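Side-chain contacts in stage II sporulation protein E (SpoIIE) (Moorella thermoacetica, PDB 3ZT9), which probably acts as a manganese-dependent PP2C-family serine/threonine phosphatase in a stressosome pathway that has been adapted to control secondary-messenger signalling: residues R11-E16 / I40-E45; V36-G41 / H148-Q153; I104-L109 / I115-T120; E154-L159 / E178-R183. All blocks are in the same frame, centred on the assembly; numbering follows the deposited sequence.

Contact 1: residues R11-E16 / I40-E45; sequences RAREGE and IGHGPE. With MN (manganese (II) ion), chain B.
R13 lays its guanidinium flat on one face of the H42 imidazole, in one of the two conformers modelled for H42, the planes only 18° and the centres 4.2 Å apart. The chain of R13 leaves the backbone with CG anti to N (chi1 175°) and stays extended as far as NE, which carries the flat group out over the ring. Its CD makes a CH-pi contact on the same face, 3.7 Å from the H42 ring centroid and nearly along the normal. This layered pair is one close part of the contact; the other is E16, whose chain bends at chi2 and brings the carboxylate oxygen OE2 to 2.9 Å from H42 ND1, the carboxylate plane turned 55° from the ring. E16 OE1 lies at the ring edge and also reaches G43 CA at 3.6 Å, against a glycine whose backbone angles would bring any CB up against the carbonyl O before it. The charge pairing between R13 and E16 is looser: R13 NE stands 4.0 Å from E16 OE2, an attraction of charges without a directed N-H. Looser still is the outer side, where E14 and G15 form the exposed middle of a type II turn, closed by a bond from E16 N to R13 O. G41 O binds a manganese ion at 2.2 Å, one residue before the stacked histidine. The contact thus joins the loop between strands 6-11 and 21-28 to the link between strand 31-39 and helix 43-60, with D186, just before strand 187-192, touching H42 and accepting a hydrogen bond from R13 N.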
loop_
_atom_site.group_PDB
_atom_site.type_symbol
_atom_site.label_atom_id
_atom_site.label_comp_id
_atom_site.label_asym_id
_atom_site.label_seq_id
_atom_site.Cartn_x
_atom_site.Cartn_y
_atom_site.Cartn_z
ATOM N N ARG A 11 -0.624 -3.275 -12.733
ATOM C CA ARG A 11 -1.084 -3.368 -14.113
ATOM C C ARG A 11 -1.693 -2.021 -14.483
ATOM O O ARG A 11 -2.567 -1.507 -13.782
ATOM C CB ARG A 11 -2.150 -4.469 -14.287
ATOM C CG ARG A 11 -2.503 -4.700 -15.756
ATOM C CD ARG A 11 -3.599 -5.750 -15.939
ATOM N NE ARG A 11 -4.847 -5.328 -15.302
ATOM C CZ ARG A 11 -5.821 -6.154 -14.923
ATOM N NH1 ARG A 11 -5.710 -7.460 -15.124
ATOM N NH2 ARG A 11 -6.913 -5.671 -14.350
ATOM N N ALA A 12 -1.247 -1.466 -15.601
ATOM C CA ALA A 12 -1.839 -0.207 -16.065
ATOM C C ALA A 12 -3.282 -0.400 -16.512
ATOM O O ALA A 12 -3.638 -1.429 -17.077
ATOM C CB ALA A 12 -1.034 0.351 -17.223
ATOM N N ARG A 13 -4.091 0.649 -16.316
ATOM C CA ARG A 13 -5.366 0.787 -16.983
ATOM C C ARG A 13 -5.239 0.414 -18.459
ATOM O O ARG A 13 -4.300 0.828 -19.143
ATOM C CB ARG A 13 -5.872 2.251 -16.860
ATOM C CG ARG A 13 -7.186 2.511 -17.656
ATOM C CD ARG A 13 -7.497 3.988 -17.751
ATOM N NE ARG A 13 -8.557 4.244 -18.717
ATOM C CZ ARG A 13 -9.768 4.684 -18.400
ATOM N NH1 ARG A 13 -10.083 4.938 -17.137
ATOM N NH2 ARG A 13 -10.662 4.884 -19.353
ATOM N N GLU A 14 -6.209 -0.342 -18.954
ATOM C CA GLU A 14 -6.224 -0.796 -20.349
ATOM C C GLU A 14 -6.003 0.362 -21.317
ATOM O O GLU A 14 -6.621 1.411 -21.189
ATOM C CB GLU A 14 -7.584 -1.422 -20.605
ATOM C CG GLU A 14 -7.808 -2.165 -21.879
ATOM C CD GLU A 14 -9.230 -2.681 -21.882
ATOM O OE1 GLU A 14 -10.074 -2.111 -21.146
ATOM O OE2 GLU A 14 -9.503 -3.657 -22.586
ATOM N N GLY A 15 -5.120 0.184 -22.288
ATOM C CA GLY A 15 -4.825 1.260 -23.214
ATOM C C GLY A 15 -3.757 2.258 -22.786
ATOM O O GLY A 15 -3.285 3.019 -23.626
ATOM N N GLU A 16 -3.378 2.285 -21.505
ATOM C CA GLU A 16 -2.238 3.125 -21.061
ATOM C C GLU A 16 -0.893 2.386 -21.196
ATOM O O GLU A 16 -0.836 1.153 -21.163
ATOM C CB GLU A 16 -2.415 3.587 -19.605
ATOM C CG GLU A 16 -3.769 4.196 -19.285
ATOM C CD GLU A 16 -4.054 5.491 -20.031
ATOM O OE1 GLU A 16 -3.102 6.256 -20.324
ATOM O OE2 GLU A 16 -5.251 5.743 -20.306
ATOM N N ILE A 40 -3.568 10.548 -8.851
ATOM C CA ILE A 40 -4.914 10.917 -9.269
ATOM C C ILE A 40 -5.029 10.715 -10.778
ATOM O O ILE A 40 -4.182 11.183 -11.549
ATOM C CB ILE A 40 -5.244 12.370 -8.926
ATOM C CG1 ILE A 40 -5.295 12.593 -7.401
ATOM C CG2 ILE A 40 -6.579 12.766 -9.601
ATOM C CD1 ILE A 40 -6.521 11.995 -6.743
ATOM N N GLY A 41 -6.069 9.997 -11.210
ATOM C CA GLY A 41 -6.313 9.803 -12.625
ATOM C C GLY A 41 -5.487 8.631 -13.103
ATOM O O GLY A 41 -5.159 7.734 -12.324
ATOM N N HIS A 42 -5.122 8.654 -14.372
ATOM C CA HIS A 42 -4.341 7.565 -14.950
ATOM C C HIS A 42 -3.256 8.116 -15.867
ATOM O O HIS A 42 -3.124 9.321 -16.039
ATOM C CB HIS A 42 -5.246 6.563 -15.705
ATOM C CG HIS A 42 -6.197 7.197 -16.681
ATOM N ND1 HIS A 42 -5.894 7.370 -18.014
ATOM C CD2 HIS A 42 -7.452 7.681 -16.518
ATOM C CE1 HIS A 42 -6.917 7.939 -18.632
ATOM N NE2 HIS A 42 -7.871 8.145 -17.743
ATOM N N GLY A 43 -2.463 7.230 -16.427
ATOM C CA GLY A 43 -1.481 7.639 -17.415
ATOM C C GLY A 43 -0.191 8.152 -16.784
ATOM O O GLY A 43 -0.006 8.077 -15.583
ATOM N N PRO A 44 0.723 8.674 -17.619
ATOM C CA PRO A 44 2.049 9.056 -17.108
ATOM C C PRO A 44 2.009 10.187 -16.057
ATOM O O PRO A 44 2.890 10.247 -15.222
ATOM C CB PRO A 44 2.792 9.554 -18.376
ATOM C CG PRO A 44 2.029 8.999 -19.542
ATOM C CD PRO A 44 0.596 8.872 -19.078
ATOM N N GLU A 45 1.034 11.098 -16.100
ATOM C CA GLU A 45 0.985 12.128 -15.052
ATOM C C GLU A 45 0.585 11.538 -13.708
ATOM O O GLU A 45 1.101 11.953 -12.683
ATOM C CB GLU A 45 0.044 13.282 -15.452
ATOM C CG GLU A 45 0.549 13.970 -16.714
ATOM C CD GLU A 45 -0.563 14.501 -17.568
ATOM O OE1 GLU A 45 -1.208 13.683 -18.256
ATOM O OE2 GLU A 45 -0.787 15.727 -17.555
HETATM MN MN MN B . -5.037 6.846 -10.262
HETATM O O HOH W 1 -6.878 7.846 -9.317
HETATM O O HOH W 2 -3.678 5.259 -10.893
HETATM O O HOH W 3 -6.834 5.540 -10.480
#

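Contact 2: residues V36-G41 / H148-Q153; sequences VGDGIG and HSDGIQ. With MN (manganese (II) ion), chain B; MN (manganese (II) ion), chain C.
D38 sets its carboxylate across that of D150 at about a right angle, the two planes 77° apart, and a manganese ion joins them in the two-metal centre of a PP2C-type phosphatase fold. D38 OD2 and D150 OD1 stand 3.1 Å apart, a short approach for two carboxylate oxygens that is accounted for by their shared metal, to which D185 also binds. The bridging role belongs to D38: with CG anti to the backbone N (chi1 174°), it turns OD1 to one manganese at 2.1 Å and OD2 to the other. The first ion also takes the carbonyls of G39 and G41, and water 3 bonds to both metals. On the strand that carries D38, V36 CG1 lies 4.4 Å from S149 CB, a hydrocarbon contact beside the site. S149 has its polar end elsewhere, its OG hydrogen-bonded to D21, while D150 OD2 is held by N103 and by water 5, a ligand of the second manganese. The turn bearing D150 is pinned through S149 O, which accepts from H148 ND1 at 3.0 Å and from the backbone N of I152, the two donors on opposite faces of its carbonyl plane. A further link across the segments is water 4, which donates to D38 OD2 at 2.7 Å and accepts from D150 N at 2.8 Å.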
loop_
_atom_site.group_PDB
_atom_site.type_symbol
_atom_site.label_atom_id
_atom_site.label_comp_id
_atom_site.label_asym_id
_atom_site.label_seq_id
_atom_site.Cartn_x
_atom_site.Cartn_y
_atom_site.Cartn_z
ATOM N N VAL A 36 1.595 1.489 -0.984
ATOM C CA VAL A 36 0.991 1.573 -2.315
ATOM C C VAL A 36 0.516 2.997 -2.525
ATOM O O VAL A 36 -0.115 3.566 -1.658
ATOM C CB VAL A 36 -0.227 0.588 -2.484
ATOM C CG1 VAL A 36 -0.924 0.796 -3.824
ATOM C CG2 VAL A 36 0.239 -0.902 -2.350
ATOM N N GLY A 37 0.770 3.552 -3.703
ATOM C CA GLY A 37 0.265 4.879 -4.012
ATOM C C GLY A 37 -0.580 4.783 -5.277
ATOM O O GLY A 37 -0.353 3.921 -6.139
ATOM N N ASP A 38 -1.548 5.689 -5.399
ATOM C CA ASP A 38 -2.378 5.739 -6.592
ATOM C C ASP A 38 -2.419 7.194 -7.010
ATOM O O ASP A 38 -3.026 7.984 -6.323
ATOM C CB ASP A 38 -3.796 5.218 -6.220
ATOM C CG ASP A 38 -4.815 5.359 -7.343
ATOM O OD1 ASP A 38 -4.520 6.049 -8.339
ATOM O OD2 ASP A 38 -5.927 4.794 -7.225
ATOM N N GLY A 39 -1.748 7.556 -8.106
ATOM C CA GLY A 39 -1.764 8.942 -8.564
ATOM C C GLY A 39 -3.137 9.325 -9.112
ATOM O O GLY A 39 -3.790 8.572 -9.799
ATOM N N ILE A 40 -3.568 10.548 -8.851
ATOM C CA ILE A 40 -4.914 10.917 -9.269
ATOM C C ILE A 40 -5.029 10.715 -10.778
ATOM O O ILE A 40 -4.182 11.183 -11.549
ATOM C CB ILE A 40 -5.244 12.370 -8.926
ATOM C CG1 ILE A 40 -5.295 12.593 -7.401
ATOM C CG2 ILE A 40 -6.579 12.766 -9.601
ATOM C CD1 ILE A 40 -6.521 11.995 -6.743
ATOM N N GLY A 41 -6.069 9.997 -11.210
ATOM C CA GLY A 41 -6.313 9.803 -12.625
ATOM C C GLY A 41 -5.487 8.631 -13.103
ATOM O O GLY A 41 -5.159 7.734 -12.324
ATOM N N HIS A 148 -4.034 -2.830 -1.378
ATOM C CA HIS A 148 -4.313 -2.636 -2.796
ATOM C C HIS A 148 -4.937 -1.287 -3.110
ATOM O O HIS A 148 -5.642 -0.705 -2.303
ATOM C CB HIS A 148 -5.192 -3.807 -3.344
ATOM C CG HIS A 148 -6.531 -3.948 -2.694
ATOM N ND1 HIS A 148 -7.623 -3.186 -3.064
ATOM C CD2 HIS A 148 -6.963 -4.771 -1.704
ATOM C CE1 HIS A 148 -8.669 -3.538 -2.329
ATOM N NE2 HIS A 148 -8.290 -4.484 -1.488
ATOM N N SER A 149 -4.662 -0.779 -4.311
ATOM C CA SER A 149 -5.365 0.434 -4.756
ATOM C C SER A 149 -6.811 0.119 -5.075
ATOM O O SER A 149 -7.229 -1.049 -5.062
ATOM C CB SER A 149 -4.715 0.972 -6.028
ATOM O OG SER A 149 -4.880 0.075 -7.112
ATOM N N ASP A 150 -7.593 1.166 -5.358
ATOM C CA ASP A 150 -9.016 0.985 -5.647
ATOM C C ASP A 150 -9.237 0.385 -7.041
ATOM O O ASP A 150 -10.376 0.265 -7.490
ATOM C CB ASP A 150 -9.750 2.316 -5.483
ATOM C CG ASP A 150 -9.305 3.373 -6.483
ATOM O OD1 ASP A 150 -8.467 3.089 -7.368
ATOM O OD2 ASP A 150 -9.815 4.487 -6.379
ATOM N N GLY A 151 -8.154 0.041 -7.731
ATOM C CA GLY A 151 -8.232 -0.870 -8.876
ATOM C C GLY A 151 -8.839 -2.221 -8.502
ATOM O O GLY A 151 -9.338 -2.953 -9.370
ATOM N N ILE A 152 -8.783 -2.567 -7.218
ATOM C CA ILE A 152 -9.530 -3.731 -6.687
ATOM C C ILE A 152 -10.537 -3.242 -5.640
ATOM O O ILE A 152 -10.199 -2.484 -4.752
ATOM C CB ILE A 152 -8.592 -4.785 -6.064
ATOM C CG1 ILE A 152 -7.684 -5.386 -7.142
ATOM C CG2 ILE A 152 -9.380 -5.918 -5.353
ATOM C CD1 ILE A 152 -6.563 -6.215 -6.601
ATOM N N GLN A 153 -11.795 -3.628 -5.781
ATOM C CA GLN A 153 -12.836 -3.164 -4.866
ATOM C C GLN A 153 -12.564 -3.602 -3.414
ATOM O O GLN A 153 -12.094 -4.693 -3.164
ATOM C CB GLN A 153 -14.217 -3.668 -5.335
ATOM C CG GLN A 153 -15.399 -3.010 -4.611
ATOM C CD GLN A 153 -15.483 -1.504 -4.871
ATOM O OE1 GLN A 153 -14.609 -0.750 -4.451
ATOM N NE2 GLN A 153 -16.527 -1.068 -5.565
HETATM MN MN MN B . -5.037 6.846 -10.262
HETATM MN MN MN C . -7.337 4.134 -8.821
HETATM O O HOH W 4 -6.708 3.807 -4.878
HETATM O O HOH W 1 -6.878 7.846 -9.317
HETATM O O HOH W 5 -8.699 5.897 -8.612
HETATM O O HOH W 2 -3.678 5.259 -10.893
HETATM O O HOH W 3 -6.834 5.540 -10.480
HETATM O O HOH W 6 -5.764 2.695 -9.347
#

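Contact 3: residues I104-L109 / I115-T120; sequences IHVKIL and ITPLAT
An antiparallel hairpin, strand 105-110 turning back into strand 113-115, carries the contact at the edge of its sheet. I108 and I115 form a hydrogen-bonded pair: I108 N donates to I115 O at 2.9 Å and I115 N to I108 O at 2.8 Å, each donor in the carbonyl plane. Their side chains fall on the same face of the sheet, CB to CB at 4.5 Å. Within the two-sheet sandwich of the fold this is the inner face, where V106 and I108 also meet residues of strands 82-90 and 95-101. P117 continues the packing beyond the pairing, its ring crossing both chains at about a right angle; CD lies 3.8 Å from V106 CG1, and CG lies 4.0 Å from I108 CD1. On the opposite face K107 bends at chi3 (-66°) and chi4 (-76°), folding NZ back to donate to T116 OG1 at 2.9 Å. A leucine in place of K107 would probably leave the T116 hydroxyl without this donor and the polar tie across the strand edge undone. Past the last pair the two chains part, and water 7 spans them, accepting from V106 N and donating to P117 O at 2.9 Å.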
loop_
_atom_site.group_PDB
_atom_site.type_symbol
_atom_site.label_atom_id
_atom_site.label_comp_id
_atom_site.label_asym_id
_atom_site.label_seq_id
_atom_site.Cartn_x
_atom_site.Cartn_y
_atom_site.Cartn_z
ATOM N N ILE A 104 -6.683 3.992 -0.574
ATOM C CA ILE A 104 -5.975 2.738 -0.695
ATOM C C ILE A 104 -6.558 1.772 0.394
ATOM O O ILE A 104 -6.972 2.215 1.468
ATOM C CB ILE A 104 -4.469 2.946 -0.439
ATOM C CG1 ILE A 104 -3.874 3.952 -1.438
ATOM C CG2 ILE A 104 -3.733 1.599 -0.475
ATOM C CD1 ILE A 104 -3.879 3.517 -2.916
ATOM N N HIS A 105 -6.611 0.486 0.114
ATOM C CA HIS A 105 -7.172 -0.460 1.081
ATOM C C HIS A 105 -6.097 -1.306 1.717
ATOM O O HIS A 105 -5.227 -1.843 1.017
ATOM C CB HIS A 105 -8.185 -1.318 0.337
ATOM C CG HIS A 105 -9.278 -0.505 -0.270
ATOM N ND1 HIS A 105 -10.156 0.237 0.495
ATOM C CD2 HIS A 105 -9.616 -0.279 -1.560
ATOM C CE1 HIS A 105 -10.990 0.879 -0.302
ATOM N NE2 HIS A 105 -10.684 0.585 -1.554
ATOM N N VAL A 106 -6.164 -1.436 3.044
ATOM C CA VAL A 106 -5.232 -2.310 3.766
ATOM C C VAL A 106 -6.011 -3.305 4.562
ATOM O O VAL A 106 -7.003 -2.939 5.173
ATOM C CB VAL A 106 -4.404 -1.475 4.747
ATOM C CG1 VAL A 106 -3.486 -2.392 5.616
ATOM C CG2 VAL A 106 -3.547 -0.447 3.958
ATOM N N LYS A 107 -5.581 -4.571 4.565
ATOM C CA LYS A 107 -6.213 -5.544 5.483
ATOM C C LYS A 107 -5.087 -6.339 6.110
ATOM O O LYS A 107 -4.156 -6.750 5.419
ATOM C CB LYS A 107 -7.160 -6.463 4.732
ATOM C CG LYS A 107 -8.207 -7.168 5.664
ATOM C CD LYS A 107 -9.321 -7.779 4.851
ATOM C CE LYS A 107 -10.153 -6.723 4.149
ATOM N NZ LYS A 107 -11.086 -6.016 5.060
ATOM N N ILE A 108 -5.207 -6.572 7.407
ATOM C CA ILE A 108 -4.179 -7.261 8.152
ATOM C C ILE A 108 -4.831 -8.464 8.832
ATOM O O ILE A 108 -5.723 -8.318 9.659
ATOM C CB ILE A 108 -3.545 -6.322 9.165
ATOM C CG1 ILE A 108 -2.918 -5.128 8.427
ATOM C CG2 ILE A 108 -2.536 -7.092 10.044
ATOM C CD1 ILE A 108 -2.456 -3.966 9.328
ATOM N N LEU A 109 -4.420 -9.657 8.429
ATOM C CA LEU A 109 -5.003 -10.885 8.968
ATOM C C LEU A 109 -4.046 -11.320 10.054
ATOM O O LEU A 109 -2.951 -11.764 9.749
ATOM C CB LEU A 109 -5.090 -11.983 7.900
ATOM C CG LEU A 109 -6.188 -11.873 6.844
ATOM C CD1 LEU A 109 -6.172 -10.511 6.203
ATOM C CD2 LEU A 109 -6.036 -13.003 5.770
ATOM N N ILE A 115 -8.002 -7.147 10.789
ATOM C CA ILE A 115 -8.049 -5.731 11.115
ATOM C C ILE A 115 -7.946 -4.890 9.856
ATOM O O ILE A 115 -7.056 -5.094 9.037
ATOM C CB ILE A 115 -6.848 -5.369 12.043
ATOM C CG1 ILE A 115 -7.044 -6.045 13.411
ATOM C CG2 ILE A 115 -6.791 -3.855 12.199
ATOM C CD1 ILE A 115 -5.733 -6.147 14.298
ATOM N N THR A 116 -8.885 -3.972 9.680
ATOM C CA THR A 116 -8.827 -3.059 8.553
ATOM C C THR A 116 -8.559 -1.630 9.063
ATOM O O THR A 116 -9.412 -1.023 9.713
ATOM C CB THR A 116 -10.157 -3.076 7.796
ATOM O OG1 THR A 116 -10.405 -4.403 7.312
ATOM C CG2 THR A 116 -10.130 -2.098 6.613
ATOM N N PRO A 117 -7.354 -1.118 8.813
ATOM C CA PRO A 117 -7.044 0.251 9.246
ATOM C C PRO A 117 -7.948 1.266 8.604
ATOM O O PRO A 117 -8.303 1.136 7.431
ATOM C CB PRO A 117 -5.598 0.457 8.777
ATOM C CG PRO A 117 -5.017 -0.969 8.815
ATOM C CD PRO A 117 -6.163 -1.823 8.281
ATOM N N LEU A 118 -8.292 2.283 9.377
ATOM C CA LEU A 118 -9.131 3.373 8.929
ATOM C C LEU A 118 -8.322 4.398 8.149
ATOM O O LEU A 118 -7.273 4.846 8.624
ATOM C CB LEU A 118 -9.733 4.048 10.146
ATOM C CG LEU A 118 -10.496 5.328 9.823
ATOM C CD1 LEU A 118 -11.613 5.013 8.828
ATOM C CD2 LEU A 118 -11.044 5.908 11.121
ATOM N N ALA A 119 -8.815 4.744 6.968
ATOM C CA ALA A 119 -8.207 5.742 6.111
ATOM C C ALA A 119 -8.603 7.119 6.585
ATOM O O ALA A 119 -9.695 7.315 7.106
ATOM C CB ALA A 119 -8.678 5.586 4.639
ATOM N N THR A 120 -7.701 8.064 6.384
ATOM C CA THR A 120 -8.050 9.478 6.557
ATOM C C THR A 120 -8.299 10.073 5.186
ATOM O O THR A 120 -7.475 9.931 4.330
ATOM C CB THR A 120 -6.902 10.238 7.256
ATOM O OG1 THR A 120 -5.940 10.663 6.298
ATOM C CG2 THR A 120 -6.219 9.339 8.261
HETATM O O HOH W 7 -7.970 -0.146 4.888
#

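Contact 4: residues E154-L159 / E178-R183; sequences EGAVPL and EKYGRR
Y180, the last residue of helix 169-180, meets the 154-159 loop by apolar contact and by a carbonyl lying over its ring. The apolar contacts run along the phenol from base to far end. A156 CB sits 4.3 Å from Y180 CD1, V157 CG2 is 4.5 Å from Y180 CD2, and P158 CD comes within 3.5 Å of Y180 CZ; Y180 also touches I152. P158 and Y180 extend from opposite directions, the proline ring meeting the phenol end obliquely. Of the polar atoms, Y180 OH lies 3.1 Å from P158 CD, close but not hydrogen-bonded to it. A156 O is 3.6 Å from Y180 CE1 and stands over one ring face toward the rim. K179 CB lies over the other face, so the ring is sandwiched between a loop carbonyl and its own neighbour. CG of Y180 is anti to the carbonyl carbon (chi1 -60°), a setting that directs the ring to the loop. With an alanine here, A156, V157 and P158 would probably lose their aromatic partner and a gap open between loop and helix. The chain leaves helical geometry at G181, and the arrangement is helix-end packing on a loop at the outside of the PP2C-type sandwich.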
loop_
_atom_site.group_PDB
_atom_site.type_symbol
_atom_site.label_atom_id
_atom_site.label_comp_id
_atom_site.label_asym_id
_atom_site.label_seq_id
_atom_site.Cartn_x
_atom_site.Cartn_y
_atom_site.Cartn_z
ATOM N N GLU A 154 -12.844 -2.729 -2.450
ATOM C CA GLU A 154 -12.686 -3.075 -1.052
ATOM C C GLU A 154 -13.459 -4.367 -0.761
ATOM O O GLU A 154 -14.623 -4.519 -1.185
ATOM C CB GLU A 154 -13.234 -1.927 -0.190
ATOM C CG GLU A 154 -12.893 -2.011 1.256
ATOM C CD GLU A 154 -13.887 -2.824 2.041
ATOM O OE1 GLU A 154 -15.100 -2.725 1.756
ATOM O OE2 GLU A 154 -13.444 -3.561 2.946
ATOM N N GLY A 155 -12.802 -5.312 -0.098
ATOM C CA GLY A 155 -13.435 -6.561 0.295
ATOM C C GLY A 155 -13.613 -7.619 -0.787
ATOM O O GLY A 155 -14.168 -8.667 -0.516
ATOM N N ALA A 156 -13.130 -7.361 -2.001
ATOM C CA ALA A 156 -13.217 -8.329 -3.102
ATOM C C ALA A 156 -12.411 -9.616 -2.909
ATOM O O ALA A 156 -12.774 -10.645 -3.470
ATOM C CB ALA A 156 -12.797 -7.660 -4.428
ATOM N N VAL A 157 -11.320 -9.575 -2.153
ATOM C CA VAL A 157 -10.403 -10.713 -2.112
ATOM C C VAL A 157 -10.840 -11.698 -1.051
ATOM O O VAL A 157 -10.991 -11.316 0.107
ATOM C CB VAL A 157 -8.945 -10.246 -1.798
ATOM C CG1 VAL A 157 -7.986 -11.413 -1.855
ATOM C CG2 VAL A 157 -8.511 -9.199 -2.769
ATOM N N PRO A 158 -11.105 -12.969 -1.435
ATOM C CA PRO A 158 -11.428 -13.923 -0.374
ATOM C C PRO A 158 -10.212 -14.105 0.549
ATOM O O PRO A 158 -9.105 -14.380 0.094
ATOM C CB PRO A 158 -11.803 -15.211 -1.126
ATOM C CG PRO A 158 -11.361 -15.006 -2.518
ATOM C CD PRO A 158 -11.119 -13.576 -2.772
ATOM N N LEU A 159 -10.437 -13.884 1.836
ATOM C CA LEU A 159 -9.374 -13.848 2.834
ATOM C C LEU A 159 -8.521 -15.105 2.819
ATOM O O LEU A 159 -7.301 -15.029 2.860
ATOM C CB LEU A 159 -9.972 -13.682 4.232
ATOM C CG LEU A 159 -10.712 -12.380 4.513
ATOM C CD1 LEU A 159 -11.160 -12.351 5.961
ATOM C CD2 LEU A 159 -9.840 -11.173 4.187
ATOM N N GLU A 178 -5.232 -10.227 -11.438
ATOM C CA GLU A 178 -5.886 -10.689 -12.654
ATOM C C GLU A 178 -7.365 -11.055 -12.440
ATOM O O GLU A 178 -8.217 -10.707 -13.276
ATOM C CB GLU A 178 -5.104 -11.884 -13.261
ATOM C CG GLU A 178 -3.832 -11.413 -13.880
ATOM C CD GLU A 178 -2.905 -12.516 -14.311
ATOM O OE1 GLU A 178 -2.969 -13.601 -13.732
ATOM O OE2 GLU A 178 -2.088 -12.251 -15.201
ATOM N N LYS A 179 -7.684 -11.681 -11.316
ATOM C CA LYS A 179 -9.075 -12.095 -11.044
ATOM C C LYS A 179 -9.922 -10.915 -10.639
ATOM O O LYS A 179 -11.071 -10.826 -11.031
ATOM C CB LYS A 179 -9.166 -13.105 -9.887
ATOM C CG LYS A 179 -8.862 -14.535 -10.236
ATOM C CD LYS A 179 -9.878 -15.109 -11.213
ATOM C CE LYS A 179 -9.588 -16.595 -11.466
ATOM N NZ LYS A 179 -10.280 -17.039 -12.705
ATOM N N TYR A 180 -9.356 -10.035 -9.818
ATOM C CA TYR A 180 -10.155 -8.996 -9.147
ATOM C C TYR A 180 -9.902 -7.582 -9.648
ATOM O O TYR A 180 -10.664 -6.670 -9.339
ATOM C CB TYR A 180 -9.922 -9.081 -7.636
ATOM C CG TYR A 180 -10.322 -10.427 -7.113
ATOM C CD1 TYR A 180 -11.662 -10.837 -7.152
ATOM C CD2 TYR A 180 -9.367 -11.317 -6.629
ATOM C CE1 TYR A 180 -12.027 -12.084 -6.699
ATOM C CE2 TYR A 180 -9.739 -12.566 -6.166
ATOM C CZ TYR A 180 -11.064 -12.933 -6.221
ATOM O OH TYR A 180 -11.420 -14.167 -5.762
ATOM N N GLY A 181 -8.835 -7.392 -10.417
ATOM C CA GLY A 181 -8.430 -6.061 -10.877
ATOM C C GLY A 181 -9.372 -5.519 -11.939
ATOM O O GLY A 181 -9.718 -6.226 -12.875
ATOM N N ARG A 182 -9.811 -4.268 -11.814
ATOM C CA ARG A 182 -10.611 -3.670 -12.890
ATOM C C ARG A 182 -9.731 -3.379 -14.085
ATOM O O ARG A 182 -8.585 -2.994 -13.919
ATOM C CB ARG A 182 -11.225 -2.341 -12.433
ATOM C CG ARG A 182 -12.103 -2.465 -11.220
ATOM C CD ARG A 182 -12.572 -1.095 -10.807
ATOM N NE ARG A 182 -13.387 -0.504 -11.861
ATOM C CZ ARG A 182 -14.403 0.319 -11.646
ATOM N NH1 ARG A 182 -14.731 0.670 -10.407
ATOM N NH2 ARG A 182 -15.094 0.796 -12.671
ATOM N N ARG A 183 -10.246 -3.503 -15.297
ATOM C CA ARG A 183 -9.376 -3.184 -16.418
ATOM C C ARG A 183 -9.482 -1.684 -16.771
ATOM O O ARG A 183 -8.596 -1.124 -17.438
ATOM C CB ARG A 183 -9.623 -4.163 -17.583
ATOM C CG ARG A 183 -8.644 -4.045 -18.746
ATOM C CD ARG A 183 -7.311 -4.790 -18.556
ATOM N NE ARG A 183 -7.469 -6.225 -18.329
ATOM C CZ ARG A 183 -8.101 -7.059 -19.153
ATOM N NH1 ARG A 183 -8.646 -6.623 -20.282
ATOM N NH2 ARG A 183 -8.183 -8.347 -18.848
#

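Contacts 1 and 2 meet at the metal centre: they share I40 and G41, their centres are 11 Å apart, and both touch the manganese bound by G41 together with its three waters. Contact 4 joins each of them through backbone bonds, E14 N to R183 O at 2.9 Å for contact 1 and R182 N to G151 O at 2.8 Å for contact 2. Contact 3 meets contact 2 where H148 N lies 2.9 Å from H105 O, and I104 packs on D38. Farther from the metals, L159 of contact 4 lies on K107 of contact 3. Contacts 1 and 3 stay apart, nearest atoms about 9 Å.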